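Local coordinates for protein latent form of PPO4 Tyrosinase (Agaricus bisporus var. bisporus H97, PDB 4OUA) that oxidises monophenols and o-diphenols to o-quinones at a two-copper centre, starting melanin synthesis, and is seen here in its latent form, at residues His242-Glu247 / Glu473-Leu478; Trp412-Ser417 / Ile521-Arg526; Ile429-Ala434 / Gly448-Phe453; Lys501-Lys506 / Asp549-Leu554. One frame throughout, in Å; residues are numbered along the deposited sequence.

Interaction 1 (His242-Glu247 / Glu473-Leu478); sequences HANSLE and EGFVHL
Asn244 meets Phe475 where an irregular loop runs across an outer strand of the C-terminal sheet, the touching parts heading 110° apart and their CA atoms 5.7 Å from each other at the nearest pair. Strand 471-477 already bonds along one side to strand 407-419; on its other side a single side-chain amide takes the place of a further strand. Asn244 OD1 accepts the backbone N of Phe475 at 3.0 Å. From the same amide, ND2 gives a hydrogen to Phe475 O at 3.2 Å, an acceptor lying in the plane of the amide although the donor stands well above the plane of the peptide carbonyl. With CG beside its own backbone N (chi1 -70°), the Asn244 side chain runs past that of Phe475 in the opposite direction, its amide nearly perpendicular to the ring. The aromatic face is turned to the loop backbone: Ala243 N sits over the ring centre, 4.1 Å above its plane, with His242 C nearer the rim, while Phe475 CE2 comes to 3.4 Å from Ala243 O. Replacing Asn244 by an alanine would probably leave the N and O of Phe475 without these buried mates and let the loop slide over the ring. Ser245, the next residue, is the N-cap of helix 246-258, which carries the copper ligands His250 and His254. A two-pronged amide grip, backed by an aromatic floor, thus fixes the C-terminal sheet to the central domain at the entry to a copper-binding helix.

Interaction 2 (Trp412-Ser417 / Ile521-Arg526); sequences WTIQAS and IRVQGR
Gln415 O is gripped twice from the neighbouring strand: Arg522 N donates to it at 2.8 Å, and Ile521 CA adds a CA-H...O contact at 3.4 Å. The return bond from Gln415 N to Arg522 O is weak, but the next hydrogen-bonded pair, Thr413 with Gln524, is sound in both directions, with Gln524 N 2.9 Å from Thr413 O. Antiparallel pairing of this kind joins strands 407-419 and 520-530, the two inner strands of a four-stranded sheet in the C-terminal domain. On the polar face the Gln415 and Arg522 side chains point the same way and stack, amide and guanidinium planes 27° apart, with Gln415 CG 3.7 Å above one guanidinium face. The Arg522 chain, extended from CG to NE, carries NE to Asn547 OD1 on the adjoining strand, and NH2 leans weakly on Gln524 OE1. A leucine in place of Arg522 would probably leave Asn547 OD1 without this donor and the Gln415 amide without its flat neighbour. The other face is greasy: Ile414 CG2 touches Ile521 CG2 at 3.9 Å, and Ala416 CB lies against Ile521 CG1. Farther along, Trp412 lays CE3 3.3 Å from Gly525 CA, where glycine has no side chain, and its NE1 bonds to Phe489 O. The sheet is thereby two-sided: the face of Thr413, Gln415, Arg522 and Gln524 carries the stacked polar layer, continued by Glu473 and Phe475 of strand 471-477, while the face of Ile414, Ala416, Ile521 and Val523 is apolar.

Interaction 3 (Ile429-Ala434 / Gly448-Phe453); sequences IIFYFA and GSINIF
Phe431 reaches along the neighbouring strand, starting with CB at 3.9 Å from Gly448 O. Its CG stands beside the backbone N (chi1 -57°), which leans the ring back toward Ile450. CD2 stays near the same carbonyl oxygen, which lies at the ring edge, in its plane. One atom farther, CE2 meets Ile450 CG1 at 4.0 Å, with Ile450 CD1 close behind; on the other flank CD1 lies by Tyr505 CB and CE1 touches Ile414 CG2 of strand 407-419. CZ, at the tip, lies between that methyl and CG2 of Ile429. Strands 428-433 and 446-451 are consecutive in the chain and pair antiparallel, a beta hairpin with a long connection. Ile429 and Ile450 exchange backbone bonds, Ile429 N to Ile450 O at 2.9 Å and Ile450 N to Ile429 O at 3.1 Å, and Phe431 N adds a third to Gly448 O. On the face away from Phe431, Ile430 CD1 rests on Ser449 CB at 3.9 Å, while Ser449 OG turns to Glu211 OE2 of the central domain. Beyond the strand end, Phe453 stacks its ring on that of the copper ligand His254, consistent with the C-terminal domain shielding the active site in the latent enzyme.

Interaction 4 (Lys501-Lys506 / Asp549-Leu554); sequences KKLSYK and DDVLDL
Tyr505 is framed by two leucines of the C-terminal tail. Its CG sits between the backbone N and the carbonyl carbon (chi1 71°), a setting that turns the ring toward the tail. Leu552 CB comes in at the ring edge, 3.6 Å from Tyr505 CD2, the two side chains crossing at about a right angle. Leu554 takes one face: its CA lies over the ring, and with CG anti to its own N (chi1 -170°) the chain runs on until CD2 lies 3.4 Å from Tyr505 CE1 and beside CZ and OH. The same Leu552 also reaches Leu503: its CD1 comes to 3.6 Å from Leu503 CG, those side chains lying alongside each other and pointing the same way, and Val551 CG1 meets Leu503 CB at 4.1 Å. Leu503 CD2 lies among these methyls, while Val523 and Leu498 adjoin the group from strand 520-530 and helix 491-500. Two backbone bonds link the segments. Tyr505 N donates to Asp553 O at 3.1 Å, and Asp553 N reaches back weakly to Leu503 O, which Leu552 CA also approaches. Tyr505 bonds through its backbone to Asp553 and to Val555, on either side of Leu554; this is the pattern of parallel strands, here joining the tail strand 553-554 to strand 503-509. The tail is probably held as much by its leucines and valine against the sheet as by backbone pairing.

From the N terminus, segment 242-247 of the central domain comes first, and its partner 473-478 lies 226 residues later. Inside that loop 412-417 opens interaction 2, and interaction 3, the first to close, joins 429-434 to 448-453, nested within both interactions 1 and 2. Interaction 1 then closes before interaction 2 does, so these two cross. Interaction 4 opens at 501-506, ahead of 521-526, and crosses interaction 2 in turn, while following interactions 1 and 3 in series. Interaction 1 bridges the domains; interactions 3 and 4 lie in one second sheet, where strands 428-433 and 503-509 are neighbours, and which packs Phe431 and Tyr505 against Ile414 and Ile521 of interaction 2.

Interaction 1 (His242-Glu247 / Glu473-Leu478)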
# COMPACT_ATOMS: atom_id res chain seq x y z
N HIS B 242 -15.38 -7.00 6.38
CA HIS B 242 -16.20 -6.45 5.30
C HIS B 242 -15.45 -5.40 4.48
O HIS B 242 -16.03 -4.78 3.59
CB HIS B 242 -17.48 -5.85 5.87
CG HIS B 242 -17.27 -4.96 7.05
ND1 HIS B 242 -17.09 -5.45 8.33
CD2 HIS B 242 -17.21 -3.61 7.15
CE1 HIS B 242 -16.93 -4.44 9.16
NE2 HIS B 242 -16.99 -3.31 8.47
N ALA B 243 -14.18 -5.21 4.77
CA ALA B 243 -13.37 -4.23 4.06
C ALA B 243 -11.94 -4.73 3.87
O ALA B 243 -11.48 -5.62 4.58
CB ALA B 243 -13.38 -2.90 4.80
N ASN B 244 -11.24 -4.15 2.90
CA ASN B 244 -9.86 -4.51 2.64
C ASN B 244 -8.96 -4.19 3.82
O ASN B 244 -9.18 -3.21 4.54
CB ASN B 244 -9.34 -3.81 1.39
CG ASN B 244 -9.97 -4.33 0.13
OD1 ASN B 244 -9.57 -5.37 -0.39
ND2 ASN B 244 -10.96 -3.60 -0.38
N SER B 245 -7.95 -5.02 4.03
CA SER B 245 -6.93 -4.75 5.04
C SER B 245 -5.95 -3.72 4.51
O SER B 245 -5.93 -3.44 3.31
CB SER B 245 -6.21 -6.03 5.44
OG SER B 245 -5.64 -6.67 4.31
N LEU B 246 -5.14 -3.16 5.40
CA LEU B 246 -4.10 -2.22 4.99
C LEU B 246 -3.22 -2.84 3.91
O LEU B 246 -2.90 -2.20 2.91
CB LEU B 246 -3.24 -1.81 6.19
CG LEU B 246 -2.18 -0.73 5.96
CD1 LEU B 246 -2.82 0.65 5.83
CD2 LEU B 246 -1.14 -0.74 7.07
N GLU B 247 -2.84 -4.10 4.12
CA GLU B 247 -1.96 -4.80 3.21
C GLU B 247 -2.64 -5.05 1.86
O GLU B 247 -1.99 -4.99 0.82
CB GLU B 247 -1.51 -6.13 3.83
CG GLU B 247 -0.35 -6.80 3.10
CD GLU B 247 0.08 -8.10 3.77
OE1 GLU B 247 -0.75 -8.70 4.48
OE2 GLU B 247 1.24 -8.51 3.58
N GLU B 473 -7.62 -12.97 1.20
CA GLU B 473 -8.89 -12.42 0.72
C GLU B 473 -8.74 -11.01 0.16
O GLU B 473 -7.77 -10.31 0.44
CB GLU B 473 -9.92 -12.42 1.84
CG GLU B 473 -9.53 -11.59 3.05
CD GLU B 473 -10.59 -11.61 4.14
OE1 GLU B 473 -11.61 -12.30 3.97
OE2 GLU B 473 -10.39 -10.91 5.16
N GLY B 474 -9.72 -10.60 -0.64
CA GLY B 474 -9.75 -9.27 -1.23
C GLY B 474 -11.18 -8.80 -1.44
O GLY B 474 -12.09 -9.61 -1.55
N PHE B 475 -11.36 -7.49 -1.50
CA PHE B 475 -12.70 -6.91 -1.64
C PHE B 475 -12.78 -5.89 -2.76
O PHE B 475 -11.84 -5.13 -3.00
CB PHE B 475 -13.14 -6.26 -0.32
CG PHE B 475 -13.22 -7.21 0.83
CD1 PHE B 475 -14.42 -7.80 1.18
CD2 PHE B 475 -12.09 -7.52 1.57
CE1 PHE B 475 -14.50 -8.68 2.25
CE2 PHE B 475 -12.16 -8.39 2.64
CZ PHE B 475 -13.36 -8.97 2.98
N VAL B 476 -13.92 -5.87 -3.45
CA VAL B 476 -14.19 -4.87 -4.47
C VAL B 476 -15.61 -4.34 -4.29
O VAL B 476 -16.56 -5.12 -4.22
CB VAL B 476 -14.02 -5.44 -5.89
CG1 VAL B 476 -14.47 -4.42 -6.92
CG2 VAL B 476 -12.57 -5.84 -6.12
N HIS B 477 -15.75 -3.02 -4.22
CA HIS B 477 -17.02 -2.40 -3.88
C HIS B 477 -17.90 -2.13 -5.10
O HIS B 477 -17.40 -1.95 -6.21
CB HIS B 477 -16.77 -1.10 -3.11
CG HIS B 477 -15.87 -1.27 -1.93
ND1 HIS B 477 -16.33 -1.71 -0.70
CD2 HIS B 477 -14.54 -1.07 -1.78
CE1 HIS B 477 -15.32 -1.77 0.15
NE2 HIS B 477 -14.22 -1.39 -0.48
N LEU B 478 -19.21 -2.09 -4.88
CA LEU B 478 -20.17 -1.95 -5.96
C LEU B 478 -21.15 -0.81 -5.73
O LEU B 478 -21.99 -0.52 -6.59
CB LEU B 478 -20.95 -3.26 -6.14
CG LEU B 478 -20.14 -4.55 -6.22
CD1 LEU B 478 -21.07 -5.75 -6.25
CD2 LEU B 478 -19.23 -4.53 -7.43

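Interaction 2 (Trp412-Ser417 / Ile521-Arg526)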
# COMPACT_ATOMS: atom_id res chain seq x y z
N TRP B 412 -22.80 -3.33 -0.53
CA TRP B 412 -22.43 -4.42 -1.43
C TRP B 412 -20.95 -4.41 -1.79
O TRP B 412 -20.41 -3.38 -2.19
CB TRP B 412 -23.27 -4.36 -2.71
CG TRP B 412 -24.75 -4.42 -2.45
CD1 TRP B 412 -25.61 -3.37 -2.37
CD2 TRP B 412 -25.52 -5.60 -2.21
NE1 TRP B 412 -26.88 -3.82 -2.11
CE2 TRP B 412 -26.86 -5.18 -2.01
CE3 TRP B 412 -25.23 -6.96 -2.16
CZ2 TRP B 412 -27.89 -6.09 -1.75
CZ3 TRP B 412 -26.25 -7.86 -1.91
CH2 TRP B 412 -27.56 -7.42 -1.71
N THR B 413 -20.31 -5.56 -1.65
CA THR B 413 -18.91 -5.71 -2.00
C THR B 413 -18.65 -7.08 -2.61
O THR B 413 -19.30 -8.06 -2.26
CB THR B 413 -18.00 -5.53 -0.77
OG1 THR B 413 -16.63 -5.44 -1.20
CG2 THR B 413 -18.15 -6.70 0.18
N ILE B 414 -17.69 -7.15 -3.52
CA ILE B 414 -17.29 -8.42 -4.11
C ILE B 414 -16.28 -9.12 -3.21
O ILE B 414 -15.10 -8.76 -3.19
CB ILE B 414 -16.70 -8.25 -5.51
CG1 ILE B 414 -17.77 -7.76 -6.49
CG2 ILE B 414 -16.10 -9.56 -6.00
CD1 ILE B 414 -17.29 -7.65 -7.91
N GLN B 415 -16.75 -10.09 -2.44
CA GLN B 415 -15.90 -10.83 -1.52
C GLN B 415 -15.17 -11.94 -2.26
O GLN B 415 -15.79 -12.76 -2.94
CB GLN B 415 -16.72 -11.40 -0.37
CG GLN B 415 -16.01 -11.40 0.98
CD GLN B 415 -14.93 -12.46 1.08
OE1 GLN B 415 -14.92 -13.42 0.32
NE2 GLN B 415 -14.02 -12.28 2.03
N ALA B 416 -13.85 -11.97 -2.15
CA ALA B 416 -13.04 -12.98 -2.82
C ALA B 416 -11.97 -13.54 -1.89
O ALA B 416 -11.16 -12.79 -1.34
CB ALA B 416 -12.41 -12.41 -4.07
N SER B 417 -11.98 -14.85 -1.71
CA SER B 417 -10.98 -15.51 -0.88
C SER B 417 -10.37 -16.68 -1.63
O SER B 417 -11.01 -17.27 -2.51
CB SER B 417 -11.60 -15.99 0.44
OG SER B 417 -12.55 -17.01 0.21
N ILE B 521 -15.11 -16.77 -4.97
CA ILE B 521 -15.64 -15.42 -5.12
C ILE B 521 -17.14 -15.39 -4.88
O ILE B 521 -17.82 -16.40 -5.03
CB ILE B 521 -15.33 -14.84 -6.51
CG1 ILE B 521 -13.85 -15.00 -6.84
CG2 ILE B 521 -15.74 -13.38 -6.60
CD1 ILE B 521 -13.47 -14.47 -8.21
N ARG B 522 -17.66 -14.22 -4.50
CA ARG B 522 -19.08 -14.06 -4.22
C ARG B 522 -19.41 -12.60 -3.98
O ARG B 522 -18.55 -11.80 -3.63
CB ARG B 522 -19.49 -14.91 -3.01
CG ARG B 522 -18.93 -14.41 -1.69
CD ARG B 522 -19.28 -15.36 -0.55
NE ARG B 522 -19.11 -14.74 0.76
CZ ARG B 522 -17.99 -14.78 1.47
NH1 ARG B 522 -16.92 -15.41 1.00
NH2 ARG B 522 -17.93 -14.18 2.66
N VAL B 523 -20.68 -12.24 -4.18
CA VAL B 523 -21.15 -10.89 -3.90
C VAL B 523 -21.82 -10.85 -2.53
O VAL B 523 -22.90 -11.40 -2.34
CB VAL B 523 -22.13 -10.40 -4.97
CG1 VAL B 523 -22.80 -9.11 -4.52
CG2 VAL B 523 -21.42 -10.21 -6.30
N GLN B 524 -21.18 -10.18 -1.58
CA GLN B 524 -21.68 -10.13 -0.21
C GLN B 524 -22.31 -8.78 0.12
O GLN B 524 -21.64 -7.74 0.04
CB GLN B 524 -20.57 -10.45 0.78
CG GLN B 524 -20.98 -10.35 2.24
CD GLN B 524 -19.88 -10.78 3.19
OE1 GLN B 524 -19.08 -11.66 2.88
NE2 GLN B 524 -19.83 -10.15 4.36
N GLY B 525 -23.58 -8.80 0.50
CA GLY B 525 -24.28 -7.60 0.92
C GLY B 525 -24.39 -7.52 2.44
O GLY B 525 -24.50 -8.54 3.11
N ARG B 526 -24.35 -6.30 2.97
CA ARG B 526 -24.34 -6.10 4.42
C ARG B 526 -25.36 -5.06 4.87
O ARG B 526 -25.37 -3.93 4.37
CB ARG B 526 -22.95 -5.69 4.89
CG ARG B 526 -21.93 -6.82 4.90
CD ARG B 526 -20.57 -6.32 5.33
NE ARG B 526 -20.63 -5.55 6.57
CZ ARG B 526 -20.45 -6.06 7.79
NH1 ARG B 526 -20.19 -7.35 7.93
NH2 ARG B 526 -20.52 -5.28 8.85

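Interaction 3 (Ile429-Ala434 / Gly448-Phe453)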
# COMPACT_ATOMS: atom_id res chain seq x y z
N ILE B 429 -7.13 -10.36 -10.30
CA ILE B 429 -8.50 -10.73 -10.66
C ILE B 429 -9.29 -9.50 -11.10
O ILE B 429 -9.52 -8.59 -10.31
CB ILE B 429 -9.22 -11.41 -9.48
CG1 ILE B 429 -8.27 -12.37 -8.75
CG2 ILE B 429 -10.46 -12.15 -9.98
CD1 ILE B 429 -8.86 -12.99 -7.51
N ILE B 430 -9.69 -9.49 -12.36
CA ILE B 430 -10.36 -8.33 -12.94
C ILE B 430 -11.88 -8.49 -12.92
O ILE B 430 -12.41 -9.51 -13.34
CB ILE B 430 -9.91 -8.10 -14.40
CG1 ILE B 430 -8.39 -8.20 -14.51
CG2 ILE B 430 -10.42 -6.76 -14.91
CD1 ILE B 430 -7.64 -7.27 -13.58
N PHE B 431 -12.58 -7.46 -12.44
CA PHE B 431 -14.04 -7.48 -12.39
C PHE B 431 -14.62 -6.38 -13.27
O PHE B 431 -14.16 -5.24 -13.23
CB PHE B 431 -14.53 -7.31 -10.95
CG PHE B 431 -14.02 -8.35 -10.00
CD1 PHE B 431 -14.73 -9.52 -9.78
CD2 PHE B 431 -12.82 -8.17 -9.34
CE1 PHE B 431 -14.26 -10.48 -8.91
CE2 PHE B 431 -12.34 -9.13 -8.47
CZ PHE B 431 -13.06 -10.29 -8.25
N TYR B 432 -15.64 -6.72 -14.04
CA TYR B 432 -16.24 -5.76 -14.97
C TYR B 432 -17.61 -6.22 -15.46
O TYR B 432 -17.98 -7.39 -15.32
CB TYR B 432 -15.31 -5.53 -16.16
CG TYR B 432 -15.16 -6.74 -17.06
CD1 TYR B 432 -15.76 -6.78 -18.31
CD2 TYR B 432 -14.44 -7.85 -16.65
CE1 TYR B 432 -15.63 -7.88 -19.13
CE2 TYR B 432 -14.31 -8.96 -17.46
CZ TYR B 432 -14.90 -8.97 -18.70
OH TYR B 432 -14.76 -10.07 -19.51
N PHE B 433 -18.37 -5.29 -16.03
CA PHE B 433 -19.65 -5.60 -16.65
C PHE B 433 -19.46 -5.95 -18.12
O PHE B 433 -18.93 -5.15 -18.89
CB PHE B 433 -20.62 -4.43 -16.51
CG PHE B 433 -21.11 -4.22 -15.10
CD1 PHE B 433 -21.22 -5.28 -14.22
CD2 PHE B 433 -21.47 -2.95 -14.67
CE1 PHE B 433 -21.67 -5.08 -12.93
CE2 PHE B 433 -21.93 -2.75 -13.38
CZ PHE B 433 -22.02 -3.81 -12.51
N ALA B 434 -19.90 -7.14 -18.51
CA ALA B 434 -19.75 -7.60 -19.89
C ALA B 434 -21.05 -7.44 -20.67
O ALA B 434 -21.31 -8.19 -21.61
CB ALA B 434 -19.28 -9.04 -19.92
N GLY B 448 -13.35 -3.07 -10.63
CA GLY B 448 -12.10 -2.94 -9.91
C GLY B 448 -11.23 -4.18 -10.10
O GLY B 448 -11.44 -4.95 -11.04
N SER B 449 -10.27 -4.37 -9.20
CA SER B 449 -9.38 -5.53 -9.29
C SER B 449 -8.82 -5.92 -7.93
O SER B 449 -8.72 -5.09 -7.02
CB SER B 449 -8.24 -5.25 -10.27
OG SER B 449 -7.43 -4.17 -9.82
N ILE B 450 -8.45 -7.19 -7.80
CA ILE B 450 -7.76 -7.68 -6.62
C ILE B 450 -6.39 -8.19 -7.03
O ILE B 450 -6.27 -9.16 -7.77
CB ILE B 450 -8.54 -8.79 -5.91
CG1 ILE B 450 -9.90 -8.28 -5.44
CG2 ILE B 450 -7.74 -9.34 -4.74
CD1 ILE B 450 -10.73 -9.32 -4.72
N ASN B 451 -5.34 -7.53 -6.54
CA ASN B 451 -3.99 -7.81 -6.98
C ASN B 451 -3.18 -8.60 -5.96
O ASN B 451 -3.24 -8.33 -4.76
CB ASN B 451 -3.28 -6.50 -7.32
CG ASN B 451 -4.09 -5.63 -8.25
OD1 ASN B 451 -3.95 -5.71 -9.48
ND2 ASN B 451 -4.96 -4.80 -7.69
N ILE B 452 -2.41 -9.57 -6.45
CA ILE B 452 -1.62 -10.43 -5.58
C ILE B 452 -0.15 -10.01 -5.54
O ILE B 452 0.52 -9.99 -6.57
CB ILE B 452 -1.70 -11.90 -6.03
CG1 ILE B 452 -3.15 -12.28 -6.35
CG2 ILE B 452 -1.10 -12.81 -4.97
CD1 ILE B 452 -4.12 -11.90 -5.26
N PHE B 453 0.33 -9.68 -4.35
CA PHE B 453 1.74 -9.34 -4.17
C PHE B 453 2.47 -10.49 -3.51
O PHE B 453 2.36 -10.69 -2.29
CB PHE B 453 1.88 -8.06 -3.34
CG PHE B 453 3.29 -7.54 -3.27
CD1 PHE B 453 4.06 -7.41 -4.42
CD2 PHE B 453 3.84 -7.16 -2.06
CE1 PHE B 453 5.35 -6.93 -4.36
CE2 PHE B 453 5.14 -6.67 -1.99
CZ PHE B 453 5.89 -6.55 -3.15

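Interaction 4 (Lys501-Lys506 / Asp549-Leu554)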
# COMPACT_ATOMS: atom_id res chain seq x y z
N LYS B 501 -26.53 -6.77 -16.35
CA LYS B 501 -25.30 -6.17 -16.85
C LYS B 501 -24.18 -7.20 -16.93
O LYS B 501 -23.05 -6.88 -17.30
CB LYS B 501 -24.87 -4.99 -15.99
CG LYS B 501 -25.40 -3.65 -16.48
CD LYS B 501 -24.76 -2.49 -15.73
CE LYS B 501 -25.07 -1.16 -16.41
NZ LYS B 501 -26.54 -0.91 -16.51
N LYS B 502 -24.50 -8.44 -16.58
CA LYS B 502 -23.56 -9.55 -16.66
C LYS B 502 -22.24 -9.27 -15.94
O LYS B 502 -21.21 -9.09 -16.58
CB LYS B 502 -23.28 -9.90 -18.13
CG LYS B 502 -24.46 -10.49 -18.87
CD LYS B 502 -24.06 -10.93 -20.26
CE LYS B 502 -25.19 -11.67 -20.96
NZ LYS B 502 -24.78 -12.18 -22.29
N LEU B 503 -22.29 -9.24 -14.62
CA LEU B 503 -21.08 -9.08 -13.82
C LEU B 503 -20.17 -10.29 -14.00
O LEU B 503 -20.49 -11.39 -13.55
CB LEU B 503 -21.42 -8.90 -12.34
CG LEU B 503 -20.24 -9.03 -11.38
CD1 LEU B 503 -19.18 -7.97 -11.69
CD2 LEU B 503 -20.69 -8.94 -9.94
N SER B 504 -19.03 -10.08 -14.64
CA SER B 504 -18.08 -11.16 -14.88
C SER B 504 -16.69 -10.78 -14.41
O SER B 504 -16.33 -9.60 -14.38
CB SER B 504 -18.06 -11.53 -16.37
OG SER B 504 -17.76 -10.40 -17.17
N TYR B 505 -15.90 -11.78 -14.04
CA TYR B 505 -14.53 -11.54 -13.61
C TYR B 505 -13.54 -12.31 -14.48
O TYR B 505 -13.93 -13.01 -15.41
CB TYR B 505 -14.34 -11.91 -12.14
CG TYR B 505 -14.36 -13.39 -11.86
CD1 TYR B 505 -13.18 -14.11 -11.72
CD2 TYR B 505 -15.56 -14.08 -11.72
CE1 TYR B 505 -13.20 -15.47 -11.45
CE2 TYR B 505 -15.59 -15.43 -11.45
CZ TYR B 505 -14.40 -16.12 -11.32
OH TYR B 505 -14.42 -17.47 -11.06
N LYS B 506 -12.26 -12.17 -14.16
CA LYS B 506 -11.21 -12.63 -15.06
C LYS B 506 -9.88 -12.76 -14.33
O LYS B 506 -9.27 -11.76 -13.95
CB LYS B 506 -11.09 -11.65 -16.24
CG LYS B 506 -10.07 -12.02 -17.30
CD LYS B 506 -10.07 -10.99 -18.42
CE LYS B 506 -9.08 -11.32 -19.52
NZ LYS B 506 -9.15 -10.28 -20.58
N ASP B 549 -23.51 -16.25 -5.03
CA ASP B 549 -22.45 -16.96 -5.74
C ASP B 549 -22.94 -17.46 -7.09
O ASP B 549 -22.42 -18.43 -7.64
CB ASP B 549 -21.92 -18.12 -4.89
CG ASP B 549 -23.04 -18.99 -4.34
OD1 ASP B 549 -23.46 -18.75 -3.19
OD2 ASP B 549 -23.49 -19.91 -5.06
N ASP B 550 -23.96 -16.78 -7.62
CA ASP B 550 -24.56 -17.16 -8.89
C ASP B 550 -24.59 -15.98 -9.85
O ASP B 550 -25.36 -15.97 -10.81
CB ASP B 550 -25.98 -17.69 -8.66
CG ASP B 550 -26.92 -16.62 -8.11
OD1 ASP B 550 -27.67 -16.02 -8.90
OD2 ASP B 550 -26.89 -16.38 -6.88
N VAL B 551 -23.74 -14.99 -9.60
CA VAL B 551 -23.75 -13.76 -10.38
C VAL B 551 -22.47 -13.58 -11.20
O VAL B 551 -22.50 -13.01 -12.29
CB VAL B 551 -23.92 -12.53 -9.47
CG1 VAL B 551 -24.02 -11.27 -10.31
CG2 VAL B 551 -25.15 -12.68 -8.59
N LEU B 552 -21.35 -14.06 -10.66
CA LEU B 552 -20.07 -13.91 -11.33
C LEU B 552 -19.93 -14.85 -12.53
O LEU B 552 -20.33 -16.02 -12.46
CB LEU B 552 -18.92 -14.15 -10.34
CG LEU B 552 -18.63 -13.05 -9.32
CD1 LEU B 552 -18.25 -11.75 -10.03
CD2 LEU B 552 -19.82 -12.82 -8.40
N ASP B 553 -19.37 -14.35 -13.62
CA ASP B 553 -19.14 -15.15 -14.81
C ASP B 553 -17.65 -15.29 -15.11
O ASP B 553 -16.98 -14.31 -15.44
CB ASP B 553 -19.86 -14.55 -16.02
CG ASP B 553 -21.21 -15.20 -16.27
OD1 ASP B 553 -22.19 -14.46 -16.51
OD2 ASP B 553 -21.28 -16.45 -16.25
N LEU B 554 -17.14 -16.51 -15.00
CA LEU B 554 -15.74 -16.79 -15.28
C LEU B 554 -15.44 -16.62 -16.77
O LEU B 554 -16.05 -17.26 -17.61
CB LEU B 554 -15.38 -18.20 -14.81
CG LEU B 554 -13.91 -18.63 -14.80
CD1 LEU B 554 -13.39 -18.92 -16.21
CD2 LEU B 554 -13.05 -17.58 -14.11